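Local coordinates for LPP20 lipofamily protein (PDB 4KZS) that is a secreted Helicobacter pylori protein of unknown function, possibly associated with the outer membrane and the Tol-Pal system, at residues Gln34-Asp39 against Tyr95-Arg100; Leu78-Val83 against Asn104-Gly109; Gly131-Gln136 against Pro178-Thr183; Ala201-Pro206 against Lys256-Thr261. All coordinates share one frame; numbering follows the deposited sequence.

Interaction 1. Residues Gln34-Asp39 against Tyr95-Arg100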
loop_
_atom_site.group_PDB
_atom_site.type_symbol
_atom_site.label_atom_id
_atom_site.label_comp_id
_atom_site.label_asym_id
_atom_site.label_seq_id
_atom_site.Cartn_x
_atom_site.Cartn_y
_atom_site.Cartn_z
ATOM N N GLN A 34 -1.032 23.421 -12.031
ATOM C CA GLN A 34 -1.518 22.498 -10.997
ATOM C C GLN A 34 -3.008 22.590 -10.732
ATOM O O GLN A 34 -3.656 21.544 -10.598
ATOM C CB GLN A 34 -0.753 22.595 -9.698
ATOM C CG GLN A 34 0.745 22.306 -9.828
ATOM C CD GLN A 34 1.107 20.972 -10.520
ATOM O OE1 GLN A 34 0.418 19.938 -10.383
ATOM N NE2 GLN A 34 2.219 20.992 -11.255
ATOM N N LYS A 35 -3.573 23.803 -10.696
ATOM C CA LYS A 35 -5.022 23.931 -10.365
ATOM C C LYS A 35 -5.756 23.281 -11.558
ATOM O O LYS A 35 -6.748 22.603 -11.359
ATOM C CB LYS A 35 -5.479 25.391 -9.988
ATOM C CG LYS A 35 -6.976 25.656 -9.580
ATOM C CD LYS A 35 -7.526 27.132 -9.819
ATOM C CE LYS A 35 -9.087 27.299 -9.976
ATOM N NZ LYS A 35 -9.766 28.592 -10.433
ATOM N N ALA A 36 -5.217 23.398 -12.775
ATOM C CA ALA A 36 -5.935 22.888 -13.939
ATOM C C ALA A 36 -5.912 21.336 -13.993
ATOM O O ALA A 36 -6.923 20.728 -14.313
ATOM C CB ALA A 36 -5.378 23.515 -15.198
ATOM N N LEU A 37 -4.792 20.680 -13.666
ATOM C CA LEU A 37 -4.796 19.195 -13.591
ATOM C C LEU A 37 -5.753 18.706 -12.542
ATOM O O LEU A 37 -6.550 17.775 -12.764
ATOM C CB LEU A 37 -3.470 18.623 -13.129
ATOM C CG LEU A 37 -2.265 18.460 -14.019
ATOM C CD1 LEU A 37 -1.483 17.320 -13.383
ATOM C CD2 LEU A 37 -2.708 18.125 -15.431
ATOM N N ALA A 38 -5.612 19.271 -11.343
ATOM C CA ALA A 38 -6.477 18.879 -10.256
ATOM C C ALA A 38 -7.880 18.920 -10.808
ATOM O O ALA A 38 -8.610 17.922 -10.775
ATOM C CB ALA A 38 -6.326 19.840 -9.120
ATOM N N ASP A 39 -8.225 20.046 -11.430
ATOM C CA ASP A 39 -9.577 20.211 -11.877
ATOM C C ASP A 39 -9.917 19.200 -12.949
ATOM O O ASP A 39 -11.059 18.745 -13.059
ATOM C CB ASP A 39 -9.846 21.635 -12.314
ATOM C CG ASP A 39 -11.216 21.793 -12.874
ATOM O OD1 ASP A 39 -12.201 21.446 -12.173
ATOM O OD2 ASP A 39 -11.304 22.224 -14.036
ATOM N N TYR A 95 -2.661 33.926 -13.713
ATOM C CA TYR A 95 -2.423 33.004 -14.804
ATOM C C TYR A 95 -3.607 32.065 -14.948
ATOM O O TYR A 95 -4.338 31.775 -13.961
ATOM C CB TYR A 95 -1.143 32.238 -14.554
ATOM C CG TYR A 95 0.035 33.141 -14.327
ATOM C CD1 TYR A 95 0.125 33.956 -13.179
ATOM C CD2 TYR A 95 1.076 33.189 -15.266
ATOM C CE1 TYR A 95 1.222 34.806 -12.993
ATOM C CE2 TYR A 95 2.175 34.026 -15.097
ATOM C CZ TYR A 95 2.243 34.823 -13.968
ATOM O OH TYR A 95 3.349 35.624 -13.863
ATOM N N TYR A 96 -3.807 31.607 -16.176
ATOM C CA TYR A 96 -4.883 30.678 -16.460
ATOM C C TYR A 96 -4.284 29.606 -17.330
ATOM O O TYR A 96 -3.462 29.892 -18.225
ATOM C CB TYR A 96 -6.028 31.397 -17.200
ATOM C CG TYR A 96 -7.098 30.487 -17.773
ATOM C CD1 TYR A 96 -8.211 30.132 -17.033
ATOM C CD2 TYR A 96 -7.012 30.010 -19.086
ATOM C CE1 TYR A 96 -9.199 29.311 -17.575
ATOM C CE2 TYR A 96 -8.007 29.200 -19.627
ATOM C CZ TYR A 96 -9.078 28.863 -18.859
ATOM O OH TYR A 96 -10.024 28.070 -19.388
ATOM N N THR A 97 -4.699 28.370 -17.079
ATOM C CA THR A 97 -4.236 27.193 -17.834
ATOM C C THR A 97 -5.473 26.319 -18.061
ATOM O O THR A 97 -6.364 26.151 -17.158
ATOM C CB THR A 97 -3.161 26.405 -17.050
ATOM O OG1 THR A 97 -2.027 27.247 -16.784
ATOM C CG2 THR A 97 -2.642 25.232 -17.834
ATOM N N ARG A 98 -5.590 25.792 -19.268
ATOM C CA ARG A 98 -6.619 24.798 -19.458
ATOM C C ARG A 98 -5.991 23.575 -20.148
ATOM O O ARG A 98 -5.125 23.728 -20.987
ATOM C CB ARG A 98 -7.715 25.434 -20.264
ATOM C CG ARG A 98 -8.845 24.518 -20.668
ATOM C CD ARG A 98 -9.171 25.020 -22.067
ATOM N NE ARG A 98 -10.590 25.119 -22.194
ATOM C CZ ARG A 98 -11.221 25.339 -23.320
ATOM N NH1 ARG A 98 -10.563 25.567 -24.447
ATOM N NH2 ARG A 98 -12.526 25.375 -23.281
ATOM N N VAL A 99 -6.418 22.380 -19.759
ATOM C CA VAL A 99 -5.783 21.149 -20.148
ATOM C C VAL A 99 -6.868 20.210 -20.509
ATOM O O VAL A 99 -8.003 20.410 -20.146
ATOM C CB VAL A 99 -5.012 20.473 -19.009
ATOM C CG1 VAL A 99 -3.874 21.335 -18.558
ATOM C CG2 VAL A 99 -5.906 20.289 -17.822
ATOM N N ARG A 100 -6.524 19.213 -21.310
ATOM C CA ARG A 100 -7.457 18.181 -21.687
ATOM C C ARG A 100 -6.731 16.889 -21.934
ATOM O O ARG A 100 -5.472 16.847 -22.040
ATOM C CB ARG A 100 -8.178 18.590 -22.939
ATOM C CG ARG A 100 -7.262 18.716 -24.134
ATOM C CD ARG A 100 -8.092 19.053 -25.345
ATOM N NE ARG A 100 -7.316 18.907 -26.578
ATOM C CZ ARG A 100 -7.869 18.893 -27.798
ATOM N NH1 ARG A 100 -9.175 19.047 -27.964
ATOM N NH2 ARG A 100 -7.120 18.750 -28.856
#
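Ala36 of helix 29-53 rests on Thr97 and Val99 of strand 94-102, the middle strand of a three-stranded antiparallel sheet. This helix-on-sheet packing forms part of the alpha+beta unit that belongs to the LPP20 lipoprotein family. The helix and strand segments run in roughly the same direction, their axes 34° apart and 7.4 Å from each other at closest approach, a spacing consistent with the small side chain at Ala36.

The apolar contacts are few. Ala36 CB points at the strand and lies 4.1 Å from Thr97 CB and 4.2 Å from Val99 CG2, so this one methyl bridges two residues on the helix-facing side of the strand. With CG1 anti to the carbonyl carbon (chi1 -64°), the other methyl of Val99, CG2, falls between backbone N and C and is the one turned to Ala36. Leu37 points away from the strand at its CB, and its share is marginal: its backbone N is 4.3 Å from Val99 CG2.

Carbon also meets backbone oxygen in both directions. Ala36 CB approaches Thr97 O at 3.4 Å, while Val99 CG2 comes to 3.7 Å from Ala36 O. These are van der Waals contacts. The polar end of Thr97 is engaged elsewhere, its OG1 hydrogen-bonding Ser32 OG, one turn before Ala36 in helix 29-53.

Around this buried patch, Val99 also packs on Leu40 of the helix and on Ile85 of strand 84-91. The strand itself is held between its neighbours by backbone bonds, Thr97 to Gly24 of strand 19-26 and Tyr96 to Glu89 of strand 84-91.

Interaction 2. Residues Leu78-Val83 against Asn104-Gly109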
loop_
_atom_site.group_PDB
_atom_site.type_symbol
_atom_site.label_atom_id
_atom_site.label_comp_id
_atom_site.label_asym_id
_atom_site.label_seq_id
_atom_site.Cartn_x
_atom_site.Cartn_y
_atom_site.Cartn_z
ATOM N N LEU A 78 -1.383 10.432 -9.982
ATOM C CA LEU A 78 -0.850 9.096 -10.095
ATOM C C LEU A 78 -1.421 8.408 -11.326
ATOM O O LEU A 78 -0.704 7.638 -11.994
ATOM C CB LEU A 78 -1.260 8.268 -8.861
ATOM C CG LEU A 78 -0.372 8.323 -7.625
ATOM C CD1 LEU A 78 0.012 9.758 -7.250
ATOM C CD2 LEU A 78 -1.045 7.568 -6.480
ATOM N N GLU A 79 -2.713 8.673 -11.586
ATOM C CA GLU A 79 -3.485 8.008 -12.641
ATOM C C GLU A 79 -3.291 8.486 -14.063
ATOM O O GLU A 79 -3.714 7.820 -15.008
ATOM C CB GLU A 79 -4.963 8.053 -12.320
ATOM C CG GLU A 79 -5.379 6.908 -11.431
ATOM C CD GLU A 79 -4.889 7.091 -10.034
ATOM O OE1 GLU A 79 -5.432 7.997 -9.371
ATOM O OE2 GLU A 79 -3.972 6.337 -9.618
ATOM N N LEU A 80 -2.673 9.640 -14.224
ATOM C CA LEU A 80 -2.434 10.229 -15.519
ATOM C C LEU A 80 -0.969 10.318 -15.780
ATOM O O LEU A 80 -0.180 10.072 -14.867
ATOM C CB LEU A 80 -2.868 11.684 -15.434
ATOM C CG LEU A 80 -4.281 12.096 -15.117
ATOM C CD1 LEU A 80 -4.381 13.567 -15.510
ATOM C CD2 LEU A 80 -5.224 11.204 -15.908
ATOM N N ASN A 81 -0.637 10.901 -16.951
ATOM C CA ASN A 81 0.727 11.227 -17.457
ATOM C C ASN A 81 1.435 12.575 -17.887
ATOM O O ASN A 81 2.156 13.304 -17.130
ATOM C CB ASN A 81 0.815 10.418 -18.721
ATOM C CG ASN A 81 -0.077 9.181 -18.667
ATOM O OD1 ASN A 81 -1.292 9.269 -18.350
ATOM N ND2 ASN A 81 0.517 8.014 -18.953
ATOM N N ASN A 82 1.213 12.854 -19.161
ATOM C CA ASN A 82 1.607 14.035 -19.853
ATOM C C ASN A 82 0.395 14.297 -20.840
ATOM O O ASN A 82 0.265 13.568 -21.900
ATOM C CB ASN A 82 2.819 13.698 -20.663
ATOM C CG ASN A 82 2.568 12.515 -21.611
ATOM O OD1 ASN A 82 2.021 12.719 -22.728
ATOM N ND2 ASN A 82 2.943 11.273 -21.182
ATOM N N VAL A 83 -0.454 15.288 -20.465
ATOM C CA VAL A 83 -1.768 15.632 -21.033
ATOM C C VAL A 83 -1.594 16.942 -21.806
ATOM O O VAL A 83 -0.602 17.637 -21.588
ATOM C CB VAL A 83 -2.770 15.957 -19.877
ATOM C CG1 VAL A 83 -2.640 14.976 -18.739
ATOM C CG2 VAL A 83 -2.566 17.370 -19.279
ATOM N N ASN A 104 -9.731 7.981 -24.562
ATOM C CA ASN A 104 -9.121 6.686 -24.811
ATOM C C ASN A 104 -7.666 6.596 -24.326
ATOM O O ASN A 104 -7.262 5.601 -23.723
ATOM C CB ASN A 104 -9.337 6.232 -26.262
ATOM C CG ASN A 104 -10.824 5.988 -26.569
ATOM O OD1 ASN A 104 -11.547 5.373 -25.763
ATOM N ND2 ASN A 104 -11.297 6.490 -27.727
ATOM N N LEU A 105 -6.881 7.633 -24.563
ATOM C CA LEU A 105 -5.545 7.659 -24.005
ATOM C C LEU A 105 -5.574 7.634 -22.476
ATOM O O LEU A 105 -4.647 7.120 -21.824
ATOM C CB LEU A 105 -4.833 8.924 -24.451
ATOM C CG LEU A 105 -4.109 8.683 -25.783
ATOM C CD1 LEU A 105 -3.478 9.962 -26.277
ATOM C CD2 LEU A 105 -3.016 7.668 -25.433
ATOM N N PHE A 106 -6.639 8.167 -21.892
ATOM C CA PHE A 106 -6.731 8.135 -20.485
ATOM C C PHE A 106 -6.910 6.690 -20.052
ATOM O O PHE A 106 -6.255 6.279 -19.122
ATOM C CB PHE A 106 -7.897 8.983 -19.976
ATOM C CG PHE A 106 -8.239 8.686 -18.563
ATOM C CD1 PHE A 106 -9.404 8.020 -18.251
ATOM C CD2 PHE A 106 -7.379 9.041 -17.544
ATOM C CE1 PHE A 106 -9.755 7.734 -16.898
ATOM C CE2 PHE A 106 -7.690 8.747 -16.209
ATOM C CZ PHE A 106 -8.880 8.051 -15.881
ATOM N N LEU A 107 -7.795 5.939 -20.705
ATOM C CA LEU A 107 -8.001 4.546 -20.318
ATOM C C LEU A 107 -6.764 3.706 -20.561
ATOM O O LEU A 107 -6.460 2.847 -19.754
ATOM C CB LEU A 107 -9.153 3.882 -21.074
ATOM C CG LEU A 107 -10.505 4.490 -20.796
ATOM C CD1 LEU A 107 -11.547 3.966 -21.775
ATOM C CD2 LEU A 107 -10.887 4.217 -19.340
ATOM N N GLN A 108 -6.088 3.924 -21.691
ATOM C CA GLN A 108 -4.921 3.155 -22.005
ATOM C C GLN A 108 -3.965 3.401 -20.879
ATOM O O GLN A 108 -3.338 2.481 -20.381
ATOM C CB GLN A 108 -4.293 3.524 -23.369
ATOM C CG GLN A 108 -5.212 3.323 -24.586
ATOM C CD GLN A 108 -5.904 1.948 -24.661
ATOM O OE1 GLN A 108 -5.247 0.898 -24.580
ATOM N NE2 GLN A 108 -7.237 1.952 -24.845
ATOM N N GLY A 109 -3.864 4.630 -20.428
ATOM C CA GLY A 109 -2.951 4.872 -19.294
ATOM C C GLY A 109 -3.358 4.159 -18.004
ATOM O O GLY A 109 -2.512 3.940 -17.129
#
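Leu80 meets the ring of Phe106 where a loop packs on the first turns of a helix, at the end of the N-terminal alpha+beta unit. The loop connects helix 29-53 to strand 84-91, and helix 103-121 follows directly on the central strand 94-102 of the antiparallel sheet. The contact therefore joins the alpha+beta unit to the start of the helical middle region of the chain.

The closest approach is apolar. Leu80 reaches the ring with CD2 alone, coming in at the edge and close to the ring plane, 3.5 Å from Phe106 CD2. The phenyl group extends towards the loop because its CG is anti to the backbone N (chi1 165°), which carries the ring out from the helix flank. Both side chains also lean on helix 29-53, Leu80 on Val41 and Phe106 on Ile44, so the pair touches that helix as well as each other.

Glu79 and Gly109 also bury surface here but make no polar bond across the contact. The carboxylate of Glu79 turns from the ring, its OE1 accepting a hydrogen bond from the backbone N of Asp76. At Gly109 the helix surface carries no side chain, and the backbones come nearest here, with Leu80 CA and Gly109 CA 6.6 Å apart. The helix keeps its own regular bonding, Gly109 N to Leu105 O at 3.0 Å. The remaining backbone approach is a loose one, with Glu79 O lying obliquely to the phenyl ring, 4.3 Å from Phe106 CE2.

Interaction 3. Residues Gly131-Gln136 against Pro178-Thr183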
loop_
_atom_site.group_PDB
_atom_site.type_symbol
_atom_site.label_atom_id
_atom_site.label_comp_id
_atom_site.label_asym_id
_atom_site.label_seq_id
_atom_site.Cartn_x
_atom_site.Cartn_y
_atom_site.Cartn_z
ATOM N N GLY A 131 7.069 -18.478 3.434
ATOM C CA GLY A 131 6.600 -17.387 4.292
ATOM C C GLY A 131 7.032 -16.010 3.841
ATOM O O GLY A 131 7.990 -15.876 3.093
ATOM N N VAL A 132 6.313 -14.987 4.293
ATOM C CA VAL A 132 6.494 -13.625 3.791
ATOM C C VAL A 132 6.805 -12.806 5.032
ATOM O O VAL A 132 6.788 -13.382 6.112
ATOM C CB VAL A 132 5.168 -13.077 3.231
ATOM C CG1 VAL A 132 5.289 -11.604 2.813
ATOM C CG2 VAL A 132 4.667 -13.939 2.079
ATOM N N PHE A 133 7.080 -11.497 4.917
ATOM C CA PHE A 133 7.311 -10.742 6.121
ATOM C C PHE A 133 7.188 -9.254 6.134
ATOM O O PHE A 133 8.045 -8.551 5.619
ATOM C CB PHE A 133 8.738 -11.069 6.517
ATOM C CG PHE A 133 9.034 -10.664 7.914
ATOM C CD1 PHE A 133 8.996 -11.604 8.921
ATOM C CD2 PHE A 133 9.259 -9.333 8.246
ATOM C CE1 PHE A 133 9.209 -11.236 10.247
ATOM C CE2 PHE A 133 9.479 -8.954 9.565
ATOM C CZ PHE A 133 9.440 -9.903 10.574
ATOM N N LEU A 134 6.183 -8.799 6.844
ATOM C CA LEU A 134 5.889 -7.393 7.073
ATOM C C LEU A 134 5.929 -6.654 5.753
ATOM O O LEU A 134 5.131 -6.956 4.890
ATOM C CB LEU A 134 6.776 -6.771 8.146
ATOM C CG LEU A 134 6.563 -7.248 9.588
ATOM C CD1 LEU A 134 5.635 -6.298 10.337
ATOM C CD2 LEU A 134 6.095 -8.703 9.629
ATOM N N GLN A 135 6.841 -5.696 5.600
ATOM C CA GLN A 135 6.912 -4.858 4.396
ATOM C C GLN A 135 6.549 -5.589 3.086
ATOM O O GLN A 135 5.701 -5.124 2.322
ATOM C CB GLN A 135 8.275 -4.185 4.289
ATOM C CG GLN A 135 8.814 -3.531 5.569
ATOM C CD GLN A 135 10.175 -2.889 5.319
ATOM O OE1 GLN A 135 11.035 -3.491 4.665
ATOM N NE2 GLN A 135 10.367 -1.652 5.788
ATOM N N GLN A 136 7.141 -6.739 2.833
ATOM C CA GLN A 136 6.758 -7.495 1.645
ATOM C C GLN A 136 5.246 -7.823 1.562
ATOM O O GLN A 136 4.680 -8.069 0.497
ATOM C CB GLN A 136 7.571 -8.762 1.623
ATOM C CG GLN A 136 7.173 -9.733 0.554
ATOM C CD GLN A 136 7.805 -11.081 0.792
ATOM O OE1 GLN A 136 7.463 -12.071 0.122
ATOM N NE2 GLN A 136 8.716 -11.146 1.784
ATOM N N PRO A 178 1.643 -12.215 8.048
ATOM C CA PRO A 178 1.085 -13.519 7.918
ATOM C C PRO A 178 1.685 -14.409 9.003
ATOM O O PRO A 178 1.936 -13.952 10.137
ATOM C CB PRO A 178 1.647 -13.938 6.578
ATOM C CG PRO A 178 3.043 -13.353 6.597
ATOM C CD PRO A 178 3.009 -12.151 7.494
ATOM N N LYS A 179 1.960 -15.655 8.624
ATOM C CA LYS A 179 2.477 -16.639 9.541
ATOM C C LYS A 179 3.985 -16.484 9.619
ATOM O O LYS A 179 4.675 -16.601 8.604
ATOM C CB LYS A 179 2.093 -18.044 9.055
ATOM C CG LYS A 179 0.629 -18.493 9.290
ATOM C CD LYS A 179 0.125 -19.272 8.083
ATOM C CE LYS A 179 -1.216 -19.928 8.295
ATOM N NZ LYS A 179 -1.008 -21.287 8.844
ATOM N N VAL A 180 4.483 -16.156 10.805
ATOM C CA VAL A 180 5.897 -16.296 11.098
ATOM C C VAL A 180 6.133 -16.926 12.465
ATOM O O VAL A 180 5.483 -16.547 13.450
ATOM C CB VAL A 180 6.626 -14.962 10.981
ATOM C CG1 VAL A 180 6.236 -14.314 9.666
ATOM C CG2 VAL A 180 6.328 -14.033 12.161
ATOM N N GLN A 181 7.051 -17.895 12.507
ATOM C CA GLN A 181 7.478 -18.551 13.756
ATOM C C GLN A 181 8.061 -17.563 14.754
ATOM O O GLN A 181 8.816 -16.685 14.378
ATOM C CB GLN A 181 8.502 -19.645 13.461
ATOM C CG GLN A 181 8.784 -20.591 14.618
ATOM C CD GLN A 181 9.365 -21.906 14.136
ATOM O OE1 GLN A 181 10.348 -21.926 13.388
ATOM N NE2 GLN A 181 8.761 -23.013 14.562
ATOM N N ILE A 182 7.694 -17.700 16.022
ATOM C CA ILE A 182 8.176 -16.794 17.049
ATOM C C ILE A 182 8.828 -17.592 18.176
ATOM O O ILE A 182 8.148 -18.244 18.965
ATOM C CB ILE A 182 7.061 -15.873 17.578
ATOM C CG1 ILE A 182 6.589 -14.927 16.471
ATOM C CG2 ILE A 182 7.536 -15.089 18.795
ATOM C CD1 ILE A 182 5.477 -13.979 16.889
ATOM N N THR A 183 10.157 -17.532 18.227
ATOM C CA THR A 183 10.965 -18.231 19.224
ATOM C C THR A 183 11.268 -17.353 20.444
ATOM O O THR A 183 11.353 -16.125 20.343
ATOM C CB THR A 183 12.281 -18.742 18.586
ATOM O OG1 THR A 183 11.979 -19.456 17.378
ATOM C CG2 THR A 183 13.049 -19.674 19.521
#
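Val132 and Phe133 meet Pro178 and Val180 where the chain enters helix 135-157 beside Pro178 and strand 179-182. At Val132 the backbone and the side chain both take part. Its carbonyl O touches two apolar carbons, Pro178 CG at 3.8 Å and Val180 CG1 at 3.7 Å, while Val132 CB stands 4.0 Å from Pro178 CG. The proline ring, preceded by a cis peptide bond, thus faces Val132 with its CG corner.

Phe133 follows with its side chain directed across Val180 at about a right angle; its CG lies anti to the backbone N (chi1 -165°), which swings the ring out to the valine. Its CD1 lies 3.9 Å from Val180 CG1, the methyl approaching the ring obliquely; that methyl therefore serves both Val132 O and the phenyl group. Leu134, at the N-cap position of the helix, sets CD2 over one face of the Phe133 ring, 3.4 Å above its plane and towards the rim.

The buried contact joins the start of helix 135-157 to the small parallel sheet of the C-terminal region. Within that sheet strand 179-182 is central: Val180 is backbone-bonded to Ser207 of strand 205-207, and its side chain, like that of Phe133, packs on Ile215 of strand 214-215.

Interaction 4. Residues Ala201-Pro206 against Lys256-Thr261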
loop_
_atom_site.group_PDB
_atom_site.type_symbol
_atom_site.label_atom_id
_atom_site.label_comp_id
_atom_site.label_asym_id
_atom_site.label_seq_id
_atom_site.Cartn_x
_atom_site.Cartn_y
_atom_site.Cartn_z
ATOM N N ALA A 201 0.998 -10.015 17.388
ATOM C CA ALA A 201 -0.151 -10.669 16.743
ATOM C C ALA A 201 -1.053 -9.709 15.971
ATOM O O ALA A 201 -1.822 -10.134 15.080
ATOM C CB ALA A 201 -0.976 -11.411 17.777
ATOM N N ARG A 202 -0.995 -8.420 16.318
ATOM C CA ARG A 202 -1.819 -7.435 15.602
ATOM C C ARG A 202 -1.206 -7.094 14.223
ATOM O O ARG A 202 -1.703 -6.237 13.483
ATOM C CB ARG A 202 -2.182 -6.210 16.471
ATOM C CG ARG A 202 -1.014 -5.449 17.033
ATOM C CD ARG A 202 -1.454 -4.280 17.919
ATOM N NE ARG A 202 -2.453 -3.388 17.303
ATOM C CZ ARG A 202 -2.990 -2.304 17.883
ATOM N NH1 ARG A 202 -2.636 -1.922 19.108
ATOM N NH2 ARG A 202 -3.888 -1.578 17.227
ATOM N N VAL A 203 -0.163 -7.845 13.880
ATOM C CA VAL A 203 0.617 -7.632 12.694
ATOM C C VAL A 203 1.081 -8.985 12.174
ATOM O O VAL A 203 1.400 -9.120 11.016
ATOM C CB VAL A 203 1.845 -6.767 13.060
ATOM C CG1 VAL A 203 3.109 -7.157 12.281
ATOM C CG2 VAL A 203 1.507 -5.285 12.957
ATOM N N LEU A 204 1.103 -9.995 13.033
ATOM C CA LEU A 204 1.673 -11.307 12.661
ATOM C C LEU A 204 0.770 -12.481 13.087
ATOM O O LEU A 204 -0.101 -12.300 13.915
ATOM C CB LEU A 204 3.017 -11.457 13.380
ATOM C CG LEU A 204 4.148 -11.857 12.482
ATOM C CD1 LEU A 204 3.631 -11.625 11.063
ATOM C CD2 LEU A 204 5.347 -10.981 12.865
ATOM N N THR A 205 1.024 -13.671 12.573
ATOM C CA THR A 205 0.313 -14.852 12.991
ATOM C C THR A 205 1.304 -15.903 13.482
ATOM O O THR A 205 1.806 -16.736 12.674
ATOM C CB THR A 205 -0.506 -15.433 11.828
ATOM O OG1 THR A 205 -1.612 -14.567 11.566
ATOM C CG2 THR A 205 -1.056 -16.755 12.189
ATOM N N PRO A 206 1.546 -15.927 14.811
ATOM C CA PRO A 206 2.596 -16.834 15.326
ATOM C C PRO A 206 2.418 -18.221 14.784
ATOM O O PRO A 206 1.341 -18.792 14.882
ATOM C CB PRO A 206 2.397 -16.778 16.822
ATOM C CG PRO A 206 1.826 -15.402 17.044
ATOM C CD PRO A 206 0.845 -15.232 15.910
ATOM N N LYS A 256 4.548 -0.000 22.673
ATOM C CA LYS A 256 5.609 0.633 21.941
ATOM C C LYS A 256 6.116 -0.317 20.870
ATOM O O LYS A 256 6.561 0.127 19.814
ATOM C CB LYS A 256 6.752 1.045 22.887
ATOM C CG LYS A 256 7.944 1.704 22.189
ATOM C CD LYS A 256 9.296 1.261 22.751
ATOM C CE LYS A 256 9.624 -0.221 22.551
ATOM N NZ LYS A 256 9.763 -0.661 21.140
ATOM N N ASN A 257 6.065 -1.619 21.134
ATOM C CA ASN A 257 6.527 -2.585 20.124
ATOM C C ASN A 257 5.710 -2.528 18.824
ATOM O O ASN A 257 6.259 -2.617 17.724
ATOM C CB ASN A 257 6.555 -4.026 20.638
ATOM C CG ASN A 257 7.220 -4.962 19.649
ATOM O OD1 ASN A 257 7.724 -4.524 18.616
ATOM N ND2 ASN A 257 7.219 -6.251 19.946
ATOM N N PHE A 258 4.397 -2.386 18.961
ATOM C CA PHE A 258 3.542 -2.262 17.798
ATOM C C PHE A 258 4.147 -1.157 16.941
ATOM O O PHE A 258 4.785 -1.445 15.888
ATOM C CB PHE A 258 2.101 -1.943 18.217
ATOM C CG PHE A 258 1.119 -1.845 17.068
ATOM C CD1 PHE A 258 0.065 -0.915 17.113
ATOM C CD2 PHE A 258 1.222 -2.672 15.947
ATOM C CE1 PHE A 258 -0.852 -0.806 16.068
ATOM C CE2 PHE A 258 0.303 -2.562 14.903
ATOM C CZ PHE A 258 -0.741 -1.636 14.970
ATOM N N ALA A 259 4.002 0.079 17.449
ATOM C CA ALA A 259 4.453 1.314 16.781
ATOM C C ALA A 259 5.833 1.156 16.110
ATOM O O ALA A 259 6.042 1.656 15.004
ATOM C CB ALA A 259 4.417 2.506 17.745
ATOM N N ILE A 260 6.739 0.428 16.762
ATOM C CA ILE A 260 7.988 0.035 16.142
ATOM C C ILE A 260 7.741 -0.786 14.873
ATOM O O ILE A 260 8.102 -0.353 13.789
ATOM C CB ILE A 260 8.907 -0.725 17.143
ATOM C CG1 ILE A 260 9.517 0.254 18.186
ATOM C CG2 ILE A 260 9.945 -1.618 16.414
ATOM C CD1 ILE A 260 10.633 1.212 17.728
ATOM N N THR A 261 7.102 -1.953 15.031
ATOM C CA THR A 261 6.994 -2.995 13.982
ATOM C C THR A 261 6.164 -2.401 12.823
ATOM O O THR A 261 6.436 -2.629 11.643
ATOM C CB THR A 261 6.367 -4.341 14.527
ATOM O OG1 THR A 261 6.236 -4.328 15.964
ATOM C CG2 THR A 261 7.178 -5.588 14.100
#
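Arg202 lays its guanidinium flat on the ring of Phe258, a cation-pi stack that ties the loop after helix 190-200 to helix 252-262 of the C-terminal region. The two planes are only 11° apart and their centres 3.7 Å from each other. Although the side chains as a whole cross at about a right angle, the bend of the arginine at chi3 (-51°) turns its end so that it lies along the ring face.

Two parts of the arginine share this face. Arg202 CD sits almost directly above the middle of the Phe258 ring, 3.6 Å from its centroid in a CH-pi contact, whereas the charged group beyond it is displaced: Arg202 CZ is 35° off the ring normal. Aliphatic and cationic contacts thus follow one another across the ring. One carbon pair, Arg202 CZ and Phe258 CE1, is modelled implausibly close, so the exact spacing of the stack is doubtful.

Arg202 itself is exposed, which places the stack at the protein surface. Its neighbour Val203 meets the same phenylalanine quite differently, approaching the edge near the ring plane while also packing on Leu134 at the start of helix 135-157. There Val203 CG2 lies 3.6 Å from Phe258 CE2.

Interactions 1 and 3 are buried, interaction 2 is partly so, and interaction 4 lies at the surface. Aliphatic groups and backbone oxygens meet in both buried contacts, joined in interaction 3 by a phenyl and a proline ring; a leucine methyl meets a ring edge in interaction 2, and a charged group covers a ring face in interaction 4. Interactions 1 and 2 touch through Val83, which packs on Leu37 and Val99. Interactions 3 and 4 share the parallel sheet, where strands 179-182 and 205-207 are neighbours, and meet again at Leu134 and Val203. The two pairs lie on opposite sides of the chain's centre, the centres of interactions 1 and 3 being about 46 Å apart.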